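PDB 1YHT: DspB from Aggregatibacter actinomycetemcomitans, which probably hydrolyses beta-linked N-acetylhexosamine residues of biofilm polysaccharide, acting as a family 20 glycoside hydrolase that releases cells from biofilms. Local coordinates for residues P32-I35 with K36-D40; K135-Q138 with G139-R143; K222-F225 with E226-N229; A291-A294 with A295-I299. All blocks are in the same frame, centred on the assembly; numbering follows the deposited sequence.

Contact 1: P32-I35 with K36-D40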
# COMPACT_ATOMS: atom_id res chain seq x y z
N PRO A 32 -14.53 6.90 -9.04
CA PRO A 32 -13.60 7.76 -9.79
C PRO A 32 -13.63 9.25 -9.44
O PRO A 32 -12.58 9.88 -9.29
CB PRO A 32 -14.03 7.53 -11.25
CG PRO A 32 -14.51 6.13 -11.26
CD PRO A 32 -15.21 5.93 -9.93
N GLU A 33 -14.83 9.79 -9.27
CA GLU A 33 -15.00 11.19 -8.87
C GLU A 33 -14.26 11.54 -7.58
O GLU A 33 -13.58 12.54 -7.50
CB GLU A 33 -16.48 11.55 -8.73
CG GLU A 33 -17.19 11.89 -10.04
CD GLU A 33 -16.86 13.25 -10.62
OE1 GLU A 33 -16.34 14.10 -9.86
OE2 GLU A 33 -17.10 13.45 -11.86
N VAL A 34 -14.43 10.71 -6.57
CA VAL A 34 -13.81 10.91 -5.27
C VAL A 34 -12.31 10.68 -5.35
O VAL A 34 -11.54 11.42 -4.73
CB VAL A 34 -14.45 10.02 -4.21
CG1 VAL A 34 -13.67 10.05 -2.93
CG2 VAL A 34 -15.95 10.42 -3.98
N ILE A 35 -11.86 9.69 -6.13
CA ILE A 35 -10.44 9.49 -6.35
C ILE A 35 -9.80 10.73 -6.98
O ILE A 35 -8.71 11.16 -6.58
CB ILE A 35 -10.18 8.23 -7.18
CG1 ILE A 35 -10.51 6.97 -6.31
CG2 ILE A 35 -8.71 8.19 -7.59
CD1 ILE A 35 -10.46 5.66 -7.03
N LYS A 36 -10.47 11.31 -7.96
CA LYS A 36 -10.03 12.57 -8.54
C LYS A 36 -9.98 13.74 -7.53
O LYS A 36 -9.10 14.58 -7.64
CB LYS A 36 -10.91 12.97 -9.72
CG LYS A 36 -10.67 12.16 -10.98
CD LYS A 36 -11.78 12.41 -11.98
CE LYS A 36 -11.56 11.66 -13.30
NZ LYS A 36 -12.42 12.26 -14.34
N SER A 37 -10.91 13.78 -6.58
CA SER A 37 -10.84 14.78 -5.51
C SER A 37 -9.61 14.61 -4.61
O SER A 37 -8.99 15.57 -4.23
CB SER A 37 -12.15 14.78 -4.69
OG SER A 37 -13.25 15.28 -5.46
N PHE A 38 -9.27 13.36 -4.26
CA PHE A 38 -8.05 13.08 -3.52
C PHE A 38 -6.84 13.57 -4.32
O PHE A 38 -5.91 14.18 -3.75
CB PHE A 38 -7.87 11.56 -3.27
CG PHE A 38 -8.63 11.03 -2.14
CD1 PHE A 38 -8.41 11.50 -0.86
CD2 PHE A 38 -9.56 10.02 -2.32
CE1 PHE A 38 -9.08 10.96 0.22
CE2 PHE A 38 -10.21 9.47 -1.25
CZ PHE A 38 -9.98 9.97 0.04
N ILE A 39 -6.84 13.30 -5.63
CA ILE A 39 -5.78 13.79 -6.51
C ILE A 39 -5.67 15.36 -6.47
O ILE A 39 -4.58 15.92 -6.46
CB ILE A 39 -5.95 13.28 -7.93
CG1 ILE A 39 -5.52 11.80 -8.00
CG2 ILE A 39 -5.09 14.13 -8.92
CD1 ILE A 39 -6.11 11.07 -9.10
N ASP A 40 -6.82 16.03 -6.44
CA ASP A 40 -6.84 17.51 -6.37
C ASP A 40 -6.16 17.97 -5.10
O ASP A 40 -5.28 18.83 -5.14
CB ASP A 40 -8.26 18.01 -6.40
CG ASP A 40 -8.94 17.76 -7.74
OD1 ASP A 40 -8.28 17.72 -8.80
OD2 ASP A 40 -10.17 17.60 -7.73
O HOH W 1 -15.24 11.76 -12.82
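V34 and F38, one helical turn apart, lie side by side and point the same way, with V34 CG1 3.9 Å from F38 CE2. V34 carries CG1 anti to its backbone N (chi1 171°), which sets that methyl beside the carbonyl carbon and aims it at the ring of the following turn. The I35 and I39 side chains meet at an oblique angle instead: I35 CG2 comes to 4.2 Å from I39 CD1, a light touch, while I39 CD1 also lies 3.6 Å from I35 O. K36 leaves on another side. Its aliphatic part starts close to the first turn, K36 CG being 3.4 Å from P32 O, and then runs extended, so that NZ ends well clear of the backbone. Its ammonium does not meet the E33 carboxylate directly, as E33 OE2 and K36 NZ are 5.4 Å apart; a water fills the gap, bound weakly to OE2 and accepting from NZ. The stronger partner of K36 is D99, in a salt bridge. Beneath these side chains run the regular i to i+4 backbone bonds, such as K36 N to P32 O at 2.9 Å and F38 N to V34 O at 3.0 Å. Helix 32-44 is the crossover of the beta-alpha-beta unit between parallel strands 18-24 and 49-53. F38 packs inward on L21 and L23 of strand 18-24, V34 touches helix 339-358, and I35 and I39 face helix 94-106, so the first turns are wedged between the two flanking helices of the barrel.

Contact 2: K135-Q138 with G139-R143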
# COMPACT_ATOMS: atom_id res chain seq x y z
N LYS A 135 -7.65 -26.79 -7.21
CA LYS A 135 -6.35 -27.50 -7.21
C LYS A 135 -5.22 -26.61 -7.73
O LYS A 135 -4.08 -26.65 -7.22
CB LYS A 135 -6.39 -28.82 -7.98
CG LYS A 135 -7.43 -29.86 -7.47
CD LYS A 135 -7.11 -30.67 -6.13
CE LYS A 135 -7.94 -32.03 -6.12
NZ LYS A 135 -8.10 -32.87 -4.86
N TYR A 136 -5.53 -25.84 -8.77
CA TYR A 136 -4.57 -24.85 -9.27
C TYR A 136 -4.14 -23.88 -8.15
O TYR A 136 -2.95 -23.70 -7.92
CB TYR A 136 -5.14 -24.07 -10.46
CG TYR A 136 -4.11 -23.09 -11.00
CD1 TYR A 136 -3.14 -23.49 -11.91
CD2 TYR A 136 -4.07 -21.78 -10.54
CE1 TYR A 136 -2.19 -22.61 -12.37
CE2 TYR A 136 -3.14 -20.91 -10.97
CZ TYR A 136 -2.20 -21.32 -11.91
OH TYR A 136 -1.23 -20.44 -12.33
N LEU A 137 -5.11 -23.24 -7.50
CA LEU A 137 -4.84 -22.31 -6.40
C LEU A 137 -3.99 -22.96 -5.28
O LEU A 137 -2.99 -22.37 -4.82
CB LEU A 137 -6.15 -21.77 -5.81
CG LEU A 137 -6.02 -21.10 -4.40
CD1 LEU A 137 -5.10 -19.93 -4.47
CD2 LEU A 137 -7.35 -20.68 -3.83
N GLN A 138 -4.36 -24.16 -4.84
CA GLN A 138 -3.63 -24.79 -3.74
C GLN A 138 -2.17 -25.03 -4.14
O GLN A 138 -1.26 -24.91 -3.31
CB GLN A 138 -4.32 -26.08 -3.21
CG GLN A 138 -5.73 -25.80 -2.58
CD GLN A 138 -5.70 -24.91 -1.27
OE1 GLN A 138 -4.89 -25.15 -0.36
NE2 GLN A 138 -6.57 -23.90 -1.21
N GLY A 139 -1.91 -25.24 -5.43
CA GLY A 139 -0.54 -25.45 -5.88
C GLY A 139 0.39 -24.23 -5.81
O GLY A 139 1.60 -24.36 -5.88
N LEU A 140 -0.21 -23.05 -5.73
CA LEU A 140 0.54 -21.81 -5.69
C LEU A 140 0.78 -21.36 -4.27
O LEU A 140 1.70 -20.59 -4.02
CB LEU A 140 -0.23 -20.70 -6.38
CG LEU A 140 0.23 -20.37 -7.82
CD1 LEU A 140 0.97 -21.51 -8.55
CD2 LEU A 140 -0.94 -19.90 -8.57
N LYS A 141 -0.07 -21.84 -3.36
CA LYS A 141 0.03 -21.49 -1.94
C LYS A 141 1.17 -22.15 -1.19
O LYS A 141 1.64 -23.22 -1.57
CB LYS A 141 -1.27 -21.87 -1.24
CG LYS A 141 -2.44 -20.95 -1.55
CD LYS A 141 -3.48 -21.21 -0.47
CE LYS A 141 -4.70 -20.42 -0.66
NZ LYS A 141 -5.63 -20.85 0.41
N SER A 142 1.58 -21.49 -0.10
CA SER A 142 2.47 -22.07 0.88
C SER A 142 1.79 -23.35 1.39
O SER A 142 0.57 -23.40 1.56
CB SER A 142 2.71 -21.05 2.02
OG SER A 142 3.44 -21.62 3.10
N ARG A 143 2.56 -24.40 1.61
CA ARG A 143 1.96 -25.63 2.21
C ARG A 143 1.82 -25.45 3.73
O ARG A 143 1.01 -26.10 4.39
CB ARG A 143 2.81 -26.87 1.89
CG ARG A 143 2.87 -27.18 0.41
CD ARG A 143 3.75 -28.43 0.12
NE ARG A 143 3.33 -29.59 0.92
CZ ARG A 143 4.08 -30.23 1.80
NH1 ARG A 143 5.36 -29.87 2.00
NH2 ARG A 143 3.56 -31.25 2.49
O HOH W 2 -7.60 -22.68 0.85
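K141 reaches back along the last turn of helix 134-140 to L137 and Q138, and its chain can be followed atom by atom. K141 CB sits 3.7 Å from Q138 O. K141 CG, anti to the carbonyl carbon (chi1 -74°), lies 3.6 Å from L137 O and also brushes L137 CD1. CD passes the Q138 amide at the limit of contact. K141 CE rests on the L137 isobutyl group, 3.9 Å from L137 CD1. The extended chain carries NZ past that apolar patch to a water that also accepts from Q138 NE2; the water is 2.7 Å from K141 NZ. Q138 NE2 and K141 NZ are themselves 3.6 Å apart, both donors joined through the one oxygen. NZ has a further partner in the carbonyl of D146, so the buried lysine's ammonium is held by at least two acceptors. Q138 comes to the water by a bend at chi2 (-65°) that folds its amide toward K141.

On another side of the turn, L140 CD2 lies 3.4 Å from Y136 CE2, meeting the tyrosine ring obliquely. Both residues also touch F159 of helix 154-171, whereas L137 and K141 pack on F125 of helix 122-132. The backbone bonding becomes mixed here: G139 N is shared between K135 O and, weakly, Y136 O, and L140 N turns to L137 O at 3.0 Å. K141 N makes weak bonds to L137 O and Q138 O before its psi of 155° takes the chain into an extended course. Such a mixture of i to i+4 and i to i+3 bonds is typical of a frayed C-terminal helix turn that leads into a loop.

Contact 3: K222-F225 with E226-N229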
# COMPACT_ATOMS: atom_id res chain seq x y z
N LYS A 222 17.92 -7.29 10.79
CA LYS A 222 19.39 -7.14 10.87
C LYS A 222 20.17 -8.30 10.28
O LYS A 222 21.20 -8.09 9.68
CB LYS A 222 19.81 -6.97 12.33
CG LYS A 222 19.44 -5.64 12.91
CD LYS A 222 19.92 -5.55 14.38
CE LYS A 222 19.04 -4.65 15.21
NZ LYS A 222 19.39 -4.78 16.69
N ASN A 223 19.66 -9.52 10.45
CA ASN A 223 20.32 -10.74 9.97
C ASN A 223 20.50 -10.82 8.49
O ASN A 223 21.45 -11.47 8.04
CB ASN A 223 19.54 -12.00 10.36
CG ASN A 223 19.79 -12.42 11.76
OD1 ASN A 223 20.66 -11.86 12.44
ND2 ASN A 223 19.02 -13.39 12.23
N THR A 224 19.60 -10.19 7.73
CA THR A 224 19.50 -10.42 6.28
C THR A 224 19.35 -9.15 5.40
O THR A 224 19.46 -9.24 4.20
CB THR A 224 18.29 -11.32 5.97
OG1 THR A 224 17.08 -10.71 6.42
CG2 THR A 224 18.43 -12.73 6.59
N PHE A 225 19.06 -7.99 5.98
CA PHE A 225 18.68 -6.85 5.14
C PHE A 225 19.75 -6.39 4.17
O PHE A 225 19.43 -5.83 3.15
CB PHE A 225 18.13 -5.66 5.94
CG PHE A 225 19.17 -4.76 6.49
CD1 PHE A 225 19.25 -3.43 6.05
CD2 PHE A 225 20.05 -5.20 7.47
CE1 PHE A 225 20.21 -2.56 6.60
CE2 PHE A 225 21.01 -4.34 8.02
CZ PHE A 225 21.09 -3.01 7.58
N GLU A 226 21.01 -6.65 4.48
CA GLU A 226 22.09 -6.27 3.61
C GLU A 226 22.10 -7.10 2.33
O GLU A 226 22.82 -6.73 1.42
CB GLU A 226 23.42 -6.38 4.35
CG GLU A 226 23.48 -5.54 5.63
CD GLU A 226 24.69 -5.82 6.50
OE1 GLU A 226 24.74 -6.88 7.20
OE2 GLU A 226 25.61 -4.99 6.45
N GLN A 227 21.29 -8.17 2.24
CA GLN A 227 21.14 -8.97 1.00
C GLN A 227 20.08 -8.40 0.03
O GLN A 227 19.95 -8.83 -1.10
CB GLN A 227 20.73 -10.40 1.36
CG GLN A 227 21.74 -11.15 2.22
CD GLN A 227 21.16 -12.39 2.89
OE1 GLN A 227 20.47 -13.16 2.26
NE2 GLN A 227 21.43 -12.55 4.18
N ILE A 228 19.31 -7.43 0.49
CA ILE A 228 18.21 -6.83 -0.28
C ILE A 228 18.81 -5.89 -1.30
O ILE A 228 19.79 -5.22 -1.00
CB ILE A 228 17.25 -6.04 0.72
CG1 ILE A 228 16.28 -7.00 1.34
CG2 ILE A 228 16.51 -4.90 0.06
CD1 ILE A 228 15.08 -7.34 0.42
N ASN A 229 18.23 -5.89 -2.49
CA ASN A 229 18.54 -4.93 -3.55
C ASN A 229 18.54 -3.54 -2.93
O ASN A 229 17.51 -3.10 -2.45
CB ASN A 229 17.45 -5.01 -4.66
CG ASN A 229 17.68 -4.05 -5.85
OD1 ASN A 229 18.52 -3.17 -5.80
ND2 ASN A 229 16.91 -4.23 -6.94
O HOH W 3 22.25 -8.18 6.96
O HOH W 4 21.05 -4.04 0.97
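F225 and E226, adjacent in sequence, pack ring against methylene. The methylene E226 CG lies over one face of the F225 ring, 4.0 Å from the centroid and displaced toward the rim, a CH-pi contact in which CE2 is the nearest ring atom. The ring can turn back in this way because F225 CG stands between the backbone N and the carbonyl carbon (chi1 84°). The ring plane and the E226 carboxylate are 19° apart, nearly parallel. A water clamps the acid end: it donates to E226 OE1 at 2.8 Å and to K222 O, and accepts from E226 N. T224 gives the other half of the contact. T224 O takes the N-H of Q227 N at 2.9 Å, the donor standing above the carbonyl plane, and the extended Q227 chain runs alongside T224, bringing Q227 NE2 to 3.6 Å from T224 CA and near its CB. F225 O similarly receives I228 N at 3.1 Å. T224 OG1 bonds N192, and I228 touches F267. These successive i to i+3 bonds imply a tight turn, held by two backbone bonds, with a water bridging K222 and E226; the ring contact across it is made by the aliphatic part of a glutamate whose acid end binds that water.

Contact 4: A291-A294 with A295-I299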
# COMPACT_ATOMS: atom_id res chain seq x y z
N ALA A 291 -11.25 13.53 13.03
CA ALA A 291 -10.45 13.73 11.81
C ALA A 291 -9.86 15.15 11.81
O ALA A 291 -8.67 15.35 11.51
CB ALA A 291 -11.29 13.48 10.56
N ALA A 292 -10.67 16.13 12.18
CA ALA A 292 -10.21 17.52 12.26
C ALA A 292 -9.07 17.64 13.26
O ALA A 292 -8.04 18.27 13.02
CB ALA A 292 -11.36 18.43 12.63
N PHE A 293 -9.24 16.99 14.41
CA PHE A 293 -8.22 17.04 15.44
C PHE A 293 -6.95 16.39 14.97
O PHE A 293 -5.85 16.92 15.21
CB PHE A 293 -8.73 16.39 16.75
CG PHE A 293 -7.62 16.09 17.73
CD1 PHE A 293 -7.18 17.07 18.62
CD2 PHE A 293 -7.00 14.86 17.74
CE1 PHE A 293 -6.15 16.78 19.52
CE2 PHE A 293 -5.96 14.59 18.60
CZ PHE A 293 -5.53 15.56 19.48
N ALA A 294 -7.07 15.25 14.26
CA ALA A 294 -5.88 14.56 13.72
C ALA A 294 -4.99 15.48 12.90
O ALA A 294 -3.76 15.42 13.00
CB ALA A 294 -6.27 13.33 12.89
N ALA A 295 -5.61 16.33 12.09
CA ALA A 295 -4.87 17.26 11.27
C ALA A 295 -4.09 18.24 12.17
O ALA A 295 -2.92 18.48 11.98
CB ALA A 295 -5.79 17.98 10.33
N LYS A 296 -4.77 18.80 13.18
CA LYS A 296 -4.12 19.76 14.06
C LYS A 296 -2.99 19.10 14.84
O LYS A 296 -1.95 19.71 15.05
CB LYS A 296 -5.15 20.39 15.02
CG LYS A 296 -6.00 21.43 14.33
CD LYS A 296 -7.21 21.81 15.14
CE LYS A 296 -7.89 23.06 14.52
NZ LYS A 296 -8.74 23.76 15.54
N ASP A 297 -3.20 17.85 15.20
CA ASP A 297 -2.22 17.05 15.96
C ASP A 297 -0.94 16.83 15.14
O ASP A 297 0.16 17.03 15.64
CB ASP A 297 -2.87 15.73 16.43
CG ASP A 297 -1.98 14.92 17.40
OD1 ASP A 297 -1.37 15.51 18.30
OD2 ASP A 297 -1.94 13.68 17.25
N VAL A 298 -1.09 16.49 13.87
CA VAL A 298 0.05 16.39 12.96
C VAL A 298 0.76 17.76 12.81
O VAL A 298 1.98 17.86 12.87
CB VAL A 298 -0.42 15.85 11.58
CG1 VAL A 298 0.63 16.08 10.46
CG2 VAL A 298 -0.81 14.39 11.73
N ILE A 299 -0.01 18.81 12.66
CA ILE A 299 0.58 20.13 12.50
C ILE A 299 1.42 20.52 13.73
O ILE A 299 2.55 21.01 13.60
CB ILE A 299 -0.51 21.18 12.24
CG1 ILE A 299 -1.08 21.01 10.81
CG2 ILE A 299 0.03 22.62 12.45
CD1 ILE A 299 -2.45 21.54 10.66
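F293 and D297 meet across one turn of helix 287-301, on its outer side. D297 CB lies over one face of the F293 ring, 4.3 Å from the centroid, which makes a CH-pi contact with CE2 as the nearest ring atom. D297 has CG anti to the backbone N (chi1 -172°), and this carries the carboxylate on past the CE2-CZ end of the ring, its plane turned by 15° from that of the ring. Only part of the phenyl group is used, and F293 is exposed, so this is the looser side. K296 is exposed as well: K296 CB is 3.5 Å from F293 O, and the extended chain then leads away.

The tight side is alanine and valine. A294 and V298 are one turn apart, V298 CG2 packing on the backbone carbonyl at 3.4 Å from A294 O, and both side chains touch L349 of helix 339-358; A295, buried, faces S348 of the same helix. Backbone bonding differs along the way. D297 N to F293 O is short, 2.8 Å, and nearly linear at the carbonyl (167°), whereas K296 N to A292 O is weak at 3.3 Å. Alanine and valine against the neighbouring helix, with phenylalanine, lysine and aspartate facing outward, is the pattern of an amphipathic helix in the outer layer of a TIM barrel.

Contacts 1, 2 and 4 lie on helices, while contact 3 sits in the loop between strands 212-216 and 233-236. Half the touching residues of contact 1 are buried (V34, I35, F38, I39); contact 3 is mostly exposed, and contacts 2 and 4 fall between. Contact 1, its centre 18 Å from the chain's centre, reaches strand 18-24 through an aromatic ring; in contact 4 the phenylalanine faces outward, and alanines and a valine pack on the neighbouring helix, 339-358, which contact 1 also touches. Contact 2, across the chain's centre from both, marks a helix end and resembles contact 3 in its i to i+3 bonds. Waters bridge polar groups in contacts 1, 2 and 3.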